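Local coordinates for protein cytochrome c XoxG (Methylobacterium extorquens, PDB 6ONQ) that binds heme c covalently and probably carries electrons during lanthanide-dependent methanol oxidation, at residues His92-Val97 / Gly147-Val152; Ser86-Tyr91 / Gly100-Gly105; Gly67-His72 / Tyr155-Tyr160; Glu46-Ala51 / Ser115-Ser120. One frame throughout, in Å; residues are numbered along the deposited sequence.

Overall arrangement
Contacts 1 and 2 share helix 82-94 and are centred about 11 Å apart; contact 3 lies about 14 Å from contact 2, and contact 4 about 13 Å from contact 3. Contacts 1 and 4 sit on opposite sides of the chain's centre, about 23 Å between centres, yet both reach the heme: one through its thioether link, the other through a propionate. Along the chain, contacts 1 and 2 alternate their segments, and both are nested inside the long loop closed by contact 3. Contacts 3 and 4 tie the N-terminal strand and helix region, which precedes the heme-binding motif, onto the cytochrome c core.

Contact 1: His92-Val97 / Gly147-Val152; sequences HAECHV and GDNKNV. With HEC (heme c), chain B.
The CXXCH heme-binding motif of the cytochrome c fold starts at C95, and the residue just before it, E94, reaches across to V152 on the short helix 150-153. The CG2 methyl of V152 lies over one face of the E94 carboxylate, 3.4 Å from CD, so the meeting is one of packing and not of hydrogen bonding. With CG beside the backbone N (chi1 -59°) and a further bend at chi2 (-99°), the glutamate is turned outward to this helix, while its CB stays near the vinyl-derived CBB of the heme. At the margin, OE2 comes within 3.9 Å of ND2 of N149, whose amide plane is turned 70° from the carboxylate, and OE1 passes CB of N151. An alanine in place of E94 would remove the carboxylate and would probably leave the V152 methyl without its cover and a gap between the two helices. C95 marks the break between helices 82-94 and 96-99, and its SG is bonded to heme CAB at 1.8 Å; H99, the last residue of the motif, is an axial ligand of the iron. On the other segment, N149 stands at the N-cap of helix 150-153, where its OD1 accepts a weak hydrogen bond from the backbone N of N151 at 3.3 Å.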
# COMPACT_ATOMS: atom_id res chain seq x y z
N HIS A 92 -1.77 1.42 10.29
CA HIS A 92 -2.46 1.70 11.55
C HIS A 92 -1.47 1.83 12.71
O HIS A 92 -1.60 2.72 13.56
CB HIS A 92 -3.47 0.58 11.82
CG HIS A 92 -4.29 0.79 13.05
ND1 HIS A 92 -3.77 0.63 14.32
CD2 HIS A 92 -5.60 1.11 13.22
CE1 HIS A 92 -4.72 0.87 15.21
NE2 HIS A 92 -5.84 1.16 14.57
N ALA A 93 -0.46 0.95 12.74
CA ALA A 93 0.55 1.00 13.78
C ALA A 93 1.36 2.29 13.72
O ALA A 93 1.41 3.05 14.69
CB ALA A 93 1.48 -0.22 13.65
N GLU A 94 1.98 2.56 12.58
CA GLU A 94 3.05 3.55 12.54
C GLU A 94 2.69 4.85 11.84
O GLU A 94 3.50 5.79 11.89
CB GLU A 94 4.29 2.95 11.86
CG GLU A 94 4.86 1.70 12.55
CD GLU A 94 6.07 1.98 13.46
OE1 GLU A 94 6.70 1.01 13.95
OE2 GLU A 94 6.40 3.17 13.68
N CYS A 95 1.52 4.97 11.20
CA CYS A 95 1.26 6.18 10.41
C CYS A 95 -0.09 6.82 10.70
O CYS A 95 -0.25 8.03 10.56
CB CYS A 95 1.32 5.88 8.90
SG CYS A 95 2.60 4.77 8.33
N HIS A 96 -1.07 5.99 11.08
CA HIS A 96 -2.43 6.44 11.35
C HIS A 96 -2.48 7.64 12.29
O HIS A 96 -3.36 8.49 12.16
CB HIS A 96 -3.22 5.25 11.91
CG HIS A 96 -4.42 5.62 12.73
ND1 HIS A 96 -5.68 5.76 12.20
CD2 HIS A 96 -4.55 5.81 14.07
CE1 HIS A 96 -6.53 6.05 13.16
NE2 HIS A 96 -5.87 6.10 14.30
N VAL A 97 -1.51 7.76 13.19
CA VAL A 97 -1.55 8.82 14.21
C VAL A 97 -1.56 10.20 13.57
O VAL A 97 -2.38 11.06 13.91
CB VAL A 97 -0.38 8.66 15.20
CG1 VAL A 97 0.92 8.43 14.45
CG2 VAL A 97 -0.29 9.87 16.13
N GLY A 147 14.16 6.09 7.97
CA GLY A 147 15.22 5.23 7.45
C GLY A 147 15.85 4.33 8.50
O GLY A 147 16.12 3.15 8.23
N ASP A 148 16.09 4.85 9.70
CA ASP A 148 16.72 4.07 10.75
C ASP A 148 15.74 3.19 11.52
O ASP A 148 16.09 2.65 12.58
CB ASP A 148 17.48 4.99 11.72
CG ASP A 148 18.61 5.76 11.03
OD1 ASP A 148 19.39 6.44 11.75
OD2 ASP A 148 18.72 5.69 9.78
N ASN A 149 14.54 2.98 11.01
CA ASN A 149 13.48 2.26 11.71
C ASN A 149 13.11 1.02 10.91
O ASN A 149 12.22 1.06 10.05
CB ASN A 149 12.30 3.19 11.93
CG ASN A 149 11.24 2.60 12.82
OD1 ASN A 149 11.29 1.43 13.19
ND2 ASN A 149 10.24 3.42 13.14
N LYS A 150 13.77 -0.10 11.21
CA LYS A 150 13.58 -1.32 10.44
C LYS A 150 12.19 -1.90 10.64
O LYS A 150 11.72 -2.66 9.79
CB LYS A 150 14.66 -2.36 10.79
CG LYS A 150 16.11 -1.83 10.77
CD LYS A 150 16.29 -0.70 9.73
CE LYS A 150 17.50 0.19 10.05
NZ LYS A 150 18.80 -0.47 9.75
N ASN A 151 11.50 -1.55 11.73
CA ASN A 151 10.12 -1.97 11.88
C ASN A 151 9.19 -1.22 10.93
O ASN A 151 8.02 -1.61 10.79
CB ASN A 151 9.67 -1.76 13.32
CG ASN A 151 10.00 -2.93 14.20
OD1 ASN A 151 9.40 -4.00 14.07
ND2 ASN A 151 10.97 -2.76 15.11
N VAL A 152 9.66 -0.16 10.30
CA VAL A 152 8.93 0.52 9.24
C VAL A 152 9.54 0.23 7.87
O VAL A 152 8.84 -0.21 6.96
CB VAL A 152 8.85 2.03 9.51
CG1 VAL A 152 8.14 2.72 8.38
CG2 VAL A 152 8.10 2.26 10.79
FE HEC B . 4.08 11.15 6.88
CHA HEC B . 4.04 13.67 4.52
CHB HEC B . 3.91 8.88 4.42
CHC HEC B . 4.26 8.62 9.20
CHD HEC B . 3.67 13.45 9.38
NA HEC B . 3.95 11.27 4.87
C1A HEC B . 4.04 12.37 4.06
C2A HEC B . 4.15 11.92 2.68
C3A HEC B . 4.12 10.60 2.67
C4A HEC B . 3.99 10.18 4.04
CMA HEC B . 4.18 9.63 1.48
CAA HEC B . 4.26 12.82 1.43
CBA HEC B . 2.91 13.49 1.26
CGA HEC B . 2.81 14.21 -0.04
O1A HEC B . 3.74 14.98 -0.39
O2A HEC B . 1.78 14.02 -0.73
NB HEC B . 4.09 9.15 6.86
C1B HEC B . 4.00 8.41 5.70
C2B HEC B . 4.01 7.01 6.01
C3B HEC B . 4.12 6.89 7.32
C4B HEC B . 4.16 8.23 7.89
CMB HEC B . 3.95 5.85 5.01
CAB HEC B . 4.17 5.47 7.96
CBB HEC B . 4.74 5.24 9.13
NC HEC B . 3.95 11.07 8.93
C1C HEC B . 4.13 9.91 9.68
C2C HEC B . 4.15 10.31 11.07
C3C HEC B . 3.98 11.64 11.14
C4C HEC B . 3.85 12.15 9.79
CMC HEC B . 4.32 9.36 12.28
CAC HEC B . 3.95 12.41 12.50
CBC HEC B . 3.12 13.43 12.68
ND HEC B . 3.87 13.16 6.93
C1D HEC B . 3.75 13.93 8.08
C2D HEC B . 3.73 15.32 7.67
C3D HEC B . 3.84 15.38 6.34
C4D HEC B . 3.92 14.02 5.84
CMD HEC B . 3.61 16.56 8.58
CAD HEC B . 3.85 16.65 5.47
CBD HEC B . 5.27 17.13 5.19
CGD HEC B . 5.20 18.37 4.32
O1D HEC B . 4.13 19.02 4.29
O2D HEC B . 6.21 18.71 3.66

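Contact 2: Ser86-Tyr91 / Gly100-Gly105; sequences SGYRRY and GPDGMG
Both tyrosines carry CG trans to the backbone N (chi1 178° for Y91, 176° for Y88), which swings their rings off helix 82-94 on the side of the loop that follows helix 96-99. Y91 reaches the loop backbone: its OH donates a hydrogen bond to the carbonyl oxygen of G100, 2.7 Å away. That oxygen lies at the ring edge, in the plane of the ring, and the hydroxyl meets the carbonyl at a C=O...donor angle of 152°, tilted only slightly from the carbonyl plane. The same hydroxyl passes CA of G103, while CE2 of the ring approaches the backbone N of D102 at 3.9 Å. One helical turn earlier, Y88 makes a looser approach, its CE2 being 4.0 Å from OD1 of D102 at the ring edge. The loop belongs to the heme-binding region of the cytochrome c fold: G100 directly follows H99, an axial ligand of the heme iron, and the Y91 side chain also packs on H99. A phenylalanine at Y91 would keep the ring but would probably leave the G100 carbonyl without this donor and the loop behind the ligand less firmly held. D102 and G103, both with positive phi, form the middle of a beta turn close to type I', closed by the hydrogen bond from M104 N to P101 O at 2.9 Å. The D102 backbone oxygen is further bound by R166 of helix 156-167.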
# COMPACT_ATOMS: atom_id res chain seq x y z
N SER A 86 -1.00 -6.81 5.04
CA SER A 86 0.10 -6.47 5.94
C SER A 86 0.31 -4.96 6.01
O SER A 86 0.53 -4.41 7.10
CB SER A 86 1.37 -7.17 5.48
OG SER A 86 2.50 -6.70 6.20
N GLY A 87 0.23 -4.28 4.86
CA GLY A 87 0.43 -2.84 4.84
C GLY A 87 -0.62 -2.06 5.60
O GLY A 87 -0.32 -1.01 6.18
N TYR A 88 -1.87 -2.54 5.60
CA TYR A 88 -2.89 -1.93 6.45
C TYR A 88 -2.43 -1.91 7.90
O TYR A 88 -2.46 -0.87 8.56
CB TYR A 88 -4.23 -2.67 6.32
CG TYR A 88 -5.32 -2.15 7.26
CD1 TYR A 88 -5.39 -2.56 8.59
CD2 TYR A 88 -6.29 -1.25 6.81
CE1 TYR A 88 -6.37 -2.08 9.45
CE2 TYR A 88 -7.28 -0.76 7.67
CZ TYR A 88 -7.31 -1.19 8.99
OH TYR A 88 -8.28 -0.72 9.86
N ARG A 89 -1.98 -3.06 8.40
CA ARG A 89 -1.65 -3.14 9.81
C ARG A 89 -0.45 -2.25 10.14
O ARG A 89 -0.48 -1.51 11.14
CB ARG A 89 -1.41 -4.60 10.21
CG ARG A 89 -2.71 -5.41 10.23
CD ARG A 89 -2.52 -6.89 10.54
NE ARG A 89 -1.29 -7.43 9.98
CZ ARG A 89 -0.29 -7.91 10.72
NH1 ARG A 89 -0.40 -7.93 12.04
NH2 ARG A 89 0.81 -8.38 10.13
N ARG A 90 0.58 -2.27 9.30
CA ARG A 90 1.72 -1.39 9.53
C ARG A 90 1.30 0.07 9.48
O ARG A 90 1.84 0.90 10.23
CB ARG A 90 2.80 -1.68 8.50
CG ARG A 90 3.21 -3.13 8.48
CD ARG A 90 3.98 -3.47 9.75
NE ARG A 90 4.13 -4.92 9.91
CZ ARG A 90 4.80 -5.49 10.91
NH1 ARG A 90 4.88 -6.81 10.98
NH2 ARG A 90 5.38 -4.73 11.84
N TYR A 91 0.34 0.41 8.62
CA TYR A 91 -0.12 1.79 8.54
C TYR A 91 -0.81 2.22 9.83
O TYR A 91 -0.49 3.27 10.40
CB TYR A 91 -1.08 1.98 7.37
CG TYR A 91 -1.62 3.38 7.30
CD1 TYR A 91 -0.89 4.39 6.70
CD2 TYR A 91 -2.85 3.70 7.84
CE1 TYR A 91 -1.38 5.68 6.64
CE2 TYR A 91 -3.35 4.98 7.78
CZ TYR A 91 -2.61 5.97 7.19
OH TYR A 91 -3.11 7.25 7.14
N GLY A 100 -4.19 9.93 9.83
CA GLY A 100 -5.59 9.60 9.96
C GLY A 100 -5.93 8.22 9.47
O GLY A 100 -5.11 7.53 8.86
N PRO A 101 -7.16 7.79 9.73
CA PRO A 101 -7.53 6.41 9.39
C PRO A 101 -7.66 6.23 7.89
O PRO A 101 -8.14 7.12 7.18
CB PRO A 101 -8.89 6.23 10.08
CG PRO A 101 -9.18 7.55 10.80
CD PRO A 101 -8.31 8.58 10.18
N ASP A 102 -7.22 5.07 7.41
CA ASP A 102 -7.38 4.69 6.01
C ASP A 102 -6.74 5.68 5.05
O ASP A 102 -7.15 5.77 3.89
CB ASP A 102 -8.86 4.51 5.66
CG ASP A 102 -9.52 3.41 6.47
OD1 ASP A 102 -9.40 2.23 6.05
OD2 ASP A 102 -10.15 3.73 7.50
N GLY A 103 -5.76 6.45 5.52
CA GLY A 103 -5.15 7.48 4.70
C GLY A 103 -6.03 8.68 4.42
O GLY A 103 -5.86 9.33 3.38
N MET A 104 -6.95 9.00 5.33
CA MET A 104 -7.93 10.05 5.07
C MET A 104 -7.43 11.44 5.40
O MET A 104 -8.06 12.42 4.99
CB MET A 104 -9.21 9.77 5.87
CG MET A 104 -10.08 8.71 5.24
SD MET A 104 -10.35 9.03 3.49
CE MET A 104 -11.73 10.18 3.54
N GLY A 105 -6.32 11.57 6.12
CA GLY A 105 -5.80 12.88 6.44
C GLY A 105 -6.16 13.33 7.84
O GLY A 105 -7.06 12.78 8.50

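Contact 3: Gly67-His72 / Tyr155-Tyr160; sequences GHPTFH and YANDLY
The backbone oxygen of P69 is approached by two groups of helix 156-167: Y160 presents its ring edge to it, and R164 NH1, one turn further along, donates a hydrogen bond. CE2 of Y160 stands 3.4 Å from this oxygen, which lies in the plane of the ring, so the tyrosine offers a C-H edge. With chi1 at -179°, CG trans to the backbone N, the Y160 ring extends from the helix to the strand. The proline ring follows the same edge, P69 CB lying 4.3 Å from CD2 of Y160. On its far carbon, P69 CG touches the amide of N157, 4.0 Å from CG, and the two side chains cross at about a right angle. N157 takes no hydrogen bond from the strand here; its OD1 accepts instead from the hydroxyl of Y121. P69 also packs on Y121, whose ring meets that of Y160 edge-to-face, and this knits proline, asparagine and both tyrosines into one cluster. Within the helix, the backbone bond from Y160 N to A156 O measures 3.0 Å. The contact is buried structural packing near the centre of the chain. Strand 69-74, paired by T70 with Y62 of strand 61-63 in a four-stranded antiparallel sheet, is thus laid against helix 156-167, whose other neighbours are helix 121-130 at A156 and L159, and helix 82-94, where D158 is hydrogen-bonded to S86.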
# COMPACT_ATOMS: atom_id res chain seq x y z
N GLY A 67 7.53 -2.63 -13.15
CA GLY A 67 8.37 -3.30 -12.18
C GLY A 67 8.13 -2.93 -10.73
O GLY A 67 8.91 -3.36 -9.87
N HIS A 68 7.07 -2.16 -10.44
CA HIS A 68 6.84 -1.67 -9.09
C HIS A 68 5.74 -2.47 -8.39
O HIS A 68 4.86 -3.03 -9.04
CB HIS A 68 6.47 -0.19 -9.14
CG HIS A 68 7.56 0.68 -9.68
ND1 HIS A 68 7.36 1.57 -10.71
CD2 HIS A 68 8.86 0.79 -9.33
CE1 HIS A 68 8.50 2.19 -10.98
NE2 HIS A 68 9.42 1.74 -10.15
N PRO A 69 5.79 -2.55 -7.06
CA PRO A 69 4.82 -3.37 -6.34
C PRO A 69 3.39 -2.89 -6.56
O PRO A 69 3.15 -1.70 -6.79
CB PRO A 69 5.23 -3.20 -4.87
CG PRO A 69 6.64 -2.78 -4.91
CD PRO A 69 6.80 -1.96 -6.17
N THR A 70 2.45 -3.83 -6.48
CA THR A 70 1.05 -3.51 -6.65
C THR A 70 0.22 -4.50 -5.85
O THR A 70 0.74 -5.47 -5.29
CB THR A 70 0.62 -3.50 -8.12
OG1 THR A 70 -0.58 -2.76 -8.26
CG2 THR A 70 0.38 -4.90 -8.65
N PHE A 71 -1.09 -4.24 -5.81
CA PHE A 71 -2.03 -5.04 -5.05
C PHE A 71 -2.69 -6.10 -5.94
O PHE A 71 -2.37 -6.26 -7.12
CB PHE A 71 -3.08 -4.14 -4.43
CG PHE A 71 -3.71 -3.20 -5.41
CD1 PHE A 71 -4.71 -3.62 -6.26
CD2 PHE A 71 -3.28 -1.89 -5.48
CE1 PHE A 71 -5.28 -2.75 -7.15
CE2 PHE A 71 -3.86 -1.01 -6.38
CZ PHE A 71 -4.86 -1.44 -7.21
N HIS A 72 -3.63 -6.83 -5.34
CA HIS A 72 -4.39 -7.86 -6.06
C HIS A 72 -5.62 -8.19 -5.22
O HIS A 72 -5.52 -8.97 -4.27
CB HIS A 72 -3.55 -9.10 -6.32
CG HIS A 72 -4.27 -10.14 -7.12
ND1 HIS A 72 -4.17 -11.49 -6.84
CD2 HIS A 72 -5.11 -10.04 -8.17
CE1 HIS A 72 -4.91 -12.17 -7.70
NE2 HIS A 72 -5.49 -11.31 -8.51
N TYR A 155 8.83 -2.89 5.88
CA TYR A 155 7.48 -3.03 5.38
C TYR A 155 7.11 -1.88 4.46
O TYR A 155 5.92 -1.57 4.30
CB TYR A 155 6.50 -3.16 6.55
CG TYR A 155 6.92 -4.27 7.48
CD1 TYR A 155 6.65 -5.60 7.18
CD2 TYR A 155 7.63 -4.00 8.64
CE1 TYR A 155 7.05 -6.62 8.01
CE2 TYR A 155 8.03 -5.01 9.49
CZ TYR A 155 7.74 -6.32 9.17
OH TYR A 155 8.13 -7.33 10.01
N ALA A 156 8.11 -1.26 3.83
CA ALA A 156 7.87 -0.14 2.93
C ALA A 156 7.02 -0.54 1.74
O ALA A 156 6.12 0.20 1.33
CB ALA A 156 9.21 0.42 2.45
N ASN A 157 7.29 -1.71 1.15
CA ASN A 157 6.46 -2.19 0.05
C ASN A 157 5.04 -2.47 0.51
O ASN A 157 4.08 -2.23 -0.23
CB ASN A 157 7.08 -3.45 -0.56
CG ASN A 157 8.37 -3.16 -1.30
OD1 ASN A 157 8.72 -2.01 -1.54
ND2 ASN A 157 9.08 -4.22 -1.67
N ASP A 158 4.88 -2.99 1.73
CA ASP A 158 3.55 -3.22 2.26
C ASP A 158 2.77 -1.91 2.36
O ASP A 158 1.61 -1.82 1.93
CB ASP A 158 3.65 -3.90 3.62
CG ASP A 158 4.53 -5.14 3.59
OD1 ASP A 158 5.61 -5.10 2.95
OD2 ASP A 158 4.15 -6.15 4.22
N LEU A 159 3.41 -0.87 2.89
CA LEU A 159 2.73 0.41 3.01
C LEU A 159 2.38 0.98 1.64
O LEU A 159 1.28 1.52 1.44
CB LEU A 159 3.59 1.38 3.80
CG LEU A 159 3.76 0.93 5.26
CD1 LEU A 159 5.02 1.50 5.88
CD2 LEU A 159 2.53 1.31 6.06
N TYR A 160 3.30 0.85 0.67
CA TYR A 160 3.05 1.34 -0.69
C TYR A 160 1.86 0.64 -1.32
O TYR A 160 0.96 1.29 -1.86
CB TYR A 160 4.30 1.17 -1.55
CG TYR A 160 4.12 1.68 -2.96
CD1 TYR A 160 4.02 3.05 -3.21
CD2 TYR A 160 4.02 0.81 -4.04
CE1 TYR A 160 3.83 3.53 -4.50
CE2 TYR A 160 3.84 1.28 -5.33
CZ TYR A 160 3.74 2.65 -5.55
OH TYR A 160 3.57 3.14 -6.82

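Contact 4: Glu46-Ala51 / Ser115-Ser120; sequences EPVLKA and SLKRLS. With HEC (heme c), chain B.
V48 of helix 46-51 touches K117 at a point flanked in the sequence by S115 and R118, the two residues that hold a heme propionate, so a slight hydrophobic contact and a polar heme site share one short segment. V48 sets its CG2 methyl 4.1 Å from CB of K117, and no further from CG, with the two side chains crossing at about a right angle; its other methyl, CG1, only comes near the backbone oxygen of L116. The lysine meets the valine with the root of its chain, which runs extended until a bend at chi4 (-83°) turns NZ aside to the carbonyl oxygen of A167 and into a salt bridge with D45. D45 also accepts from the backbone N of V48, so one aspartate holds both sides of the contact. Elsewhere on the segment, S115 OG and R118 NH2 both donate to heme O2A, each at 2.6 Å; the arginine bond is bent, with an N-H...acceptor angle of 132°. The propionate lies at the edge of the guanidinium, near its plane, and a guanidinium and a hydroxyl on one oxygen would be expected to favour the ionised propionate. S115 O in turn accepts from the backbone N of R118 and of L119, both at 3.1 Å, as helix 112-118 comes to its end. Helix 46-51 thus lies on the outer flank of helix 112-118, L116 packs inward on Y160, L163 and A167 of helix 156-167, and V48 and L49 rest on A168 just beyond it.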
# COMPACT_ATOMS: atom_id res chain seq x y z
N GLU A 46 -9.90 5.33 -12.43
CA GLU A 46 -9.52 4.38 -13.46
C GLU A 46 -8.08 4.55 -13.94
O GLU A 46 -7.39 3.52 -14.07
CB GLU A 46 -10.51 4.47 -14.64
CG GLU A 46 -11.83 3.76 -14.37
CD GLU A 46 -11.68 2.25 -14.28
OE1 GLU A 46 -10.66 1.71 -14.77
OE2 GLU A 46 -12.59 1.60 -13.71
N PRO A 47 -7.57 5.76 -14.21
CA PRO A 47 -6.17 5.86 -14.64
C PRO A 47 -5.18 5.33 -13.61
O PRO A 47 -4.21 4.65 -13.98
CB PRO A 47 -6.00 7.37 -14.88
CG PRO A 47 -7.38 7.86 -15.15
CD PRO A 47 -8.28 7.05 -14.31
N VAL A 48 -5.38 5.64 -12.33
CA VAL A 48 -4.51 5.11 -11.30
C VAL A 48 -4.67 3.60 -11.18
O VAL A 48 -3.68 2.87 -11.05
CB VAL A 48 -4.78 5.82 -9.96
CG1 VAL A 48 -4.04 5.11 -8.84
CG2 VAL A 48 -4.34 7.26 -10.04
N LEU A 49 -5.91 3.11 -11.22
CA LEU A 49 -6.13 1.66 -11.19
C LEU A 49 -5.50 0.97 -12.39
O LEU A 49 -4.89 -0.09 -12.25
CB LEU A 49 -7.63 1.37 -11.13
CG LEU A 49 -8.13 -0.04 -11.44
CD1 LEU A 49 -7.51 -1.06 -10.51
CD2 LEU A 49 -9.65 -0.09 -11.36
N LYS A 50 -5.65 1.54 -13.59
CA LYS A 50 -5.08 0.90 -14.77
C LYS A 50 -3.57 0.81 -14.69
O LYS A 50 -2.97 -0.19 -15.10
CB LYS A 50 -5.51 1.66 -16.03
CG LYS A 50 -5.18 0.94 -17.35
CD LYS A 50 -4.65 1.93 -18.39
CE LYS A 50 -5.16 1.61 -19.80
NZ LYS A 50 -5.19 2.83 -20.67
N ALA A 51 -2.91 1.85 -14.15
CA ALA A 51 -1.46 1.80 -14.01
C ALA A 51 -1.02 0.83 -12.94
O ALA A 51 0.17 0.50 -12.89
CB ALA A 51 -0.89 3.18 -13.71
N SER A 115 -2.31 11.05 -2.06
CA SER A 115 -0.89 11.23 -2.35
C SER A 115 -0.41 10.25 -3.40
O SER A 115 0.34 10.61 -4.32
CB SER A 115 -0.07 11.06 -1.07
OG SER A 115 -0.08 12.23 -0.27
N LEU A 116 -0.83 9.00 -3.30
CA LEU A 116 -0.31 8.00 -4.19
C LEU A 116 -1.01 7.97 -5.52
O LEU A 116 -0.90 6.99 -6.26
CB LEU A 116 -0.36 6.64 -3.51
CG LEU A 116 0.94 6.63 -2.70
CD1 LEU A 116 0.96 5.57 -1.68
CD2 LEU A 116 2.12 6.48 -3.64
N LYS A 117 -1.72 9.05 -5.85
CA LYS A 117 -2.07 9.31 -7.24
C LYS A 117 -0.93 10.00 -7.98
O LYS A 117 -0.69 9.70 -9.16
CB LYS A 117 -3.34 10.15 -7.31
CG LYS A 117 -4.53 9.52 -6.59
CD LYS A 117 -5.70 10.49 -6.51
CE LYS A 117 -6.81 9.97 -5.60
NZ LYS A 117 -7.69 9.01 -6.31
N ARG A 118 -0.19 10.91 -7.32
CA ARG A 118 0.94 11.61 -7.94
C ARG A 118 2.27 10.92 -7.71
O ARG A 118 3.07 10.80 -8.64
CB ARG A 118 1.05 13.03 -7.39
CG ARG A 118 -0.24 13.76 -7.34
CD ARG A 118 -0.06 15.04 -6.58
NE ARG A 118 -0.15 14.81 -5.15
CZ ARG A 118 0.88 14.90 -4.33
NH1 ARG A 118 2.08 15.23 -4.80
NH2 ARG A 118 0.70 14.67 -3.03
N LEU A 119 2.54 10.50 -6.48
CA LEU A 119 3.87 10.03 -6.10
C LEU A 119 4.19 8.67 -6.71
O LEU A 119 3.41 7.72 -6.57
CB LEU A 119 3.98 9.93 -4.58
CG LEU A 119 3.86 11.21 -3.78
CD1 LEU A 119 4.02 10.85 -2.33
CD2 LEU A 119 4.91 12.23 -4.20
N SER A 120 5.35 8.57 -7.35
CA SER A 120 5.83 7.29 -7.86
C SER A 120 6.30 6.42 -6.70
O SER A 120 6.37 6.85 -5.54
CB SER A 120 6.95 7.48 -8.87
OG SER A 120 8.06 8.17 -8.33
FE HEC B . 4.08 11.15 6.88
CHA HEC B . 4.04 13.67 4.52
CHB HEC B . 3.91 8.88 4.42
CHC HEC B . 4.26 8.62 9.20
CHD HEC B . 3.67 13.45 9.38
NA HEC B . 3.95 11.27 4.87
C1A HEC B . 4.04 12.37 4.06
C2A HEC B . 4.15 11.92 2.68
C3A HEC B . 4.12 10.60 2.67
C4A HEC B . 3.99 10.18 4.04
CMA HEC B . 4.18 9.63 1.48
CAA HEC B . 4.26 12.82 1.43
CBA HEC B . 2.91 13.49 1.26
CGA HEC B . 2.81 14.21 -0.04
O1A HEC B . 3.74 14.98 -0.39
O2A HEC B . 1.78 14.02 -0.73
NB HEC B . 4.09 9.15 6.86
C1B HEC B . 4.00 8.41 5.70
C2B HEC B . 4.01 7.01 6.01
C3B HEC B . 4.12 6.89 7.32
C4B HEC B . 4.16 8.23 7.89
CMB HEC B . 3.95 5.85 5.01
CAB HEC B . 4.17 5.47 7.96
CBB HEC B . 4.74 5.24 9.13
NC HEC B . 3.95 11.07 8.93
C1C HEC B . 4.13 9.91 9.68
C2C HEC B . 4.15 10.31 11.07
C3C HEC B . 3.98 11.64 11.14
C4C HEC B . 3.85 12.15 9.79
CMC HEC B . 4.32 9.36 12.28
CAC HEC B . 3.95 12.41 12.50
CBC HEC B . 3.12 13.43 12.68
ND HEC B . 3.87 13.16 6.93
C1D HEC B . 3.75 13.93 8.08
C2D HEC B . 3.73 15.32 7.67
C3D HEC B . 3.84 15.38 6.34
C4D HEC B . 3.92 14.02 5.84
CMD HEC B . 3.61 16.56 8.58
CAD HEC B . 3.85 16.65 5.47
CBD HEC B . 5.27 17.13 5.19
CGD HEC B . 5.20 18.37 4.32
O1D HEC B . 4.13 19.02 4.29
O2D HEC B . 6.21 18.71 3.66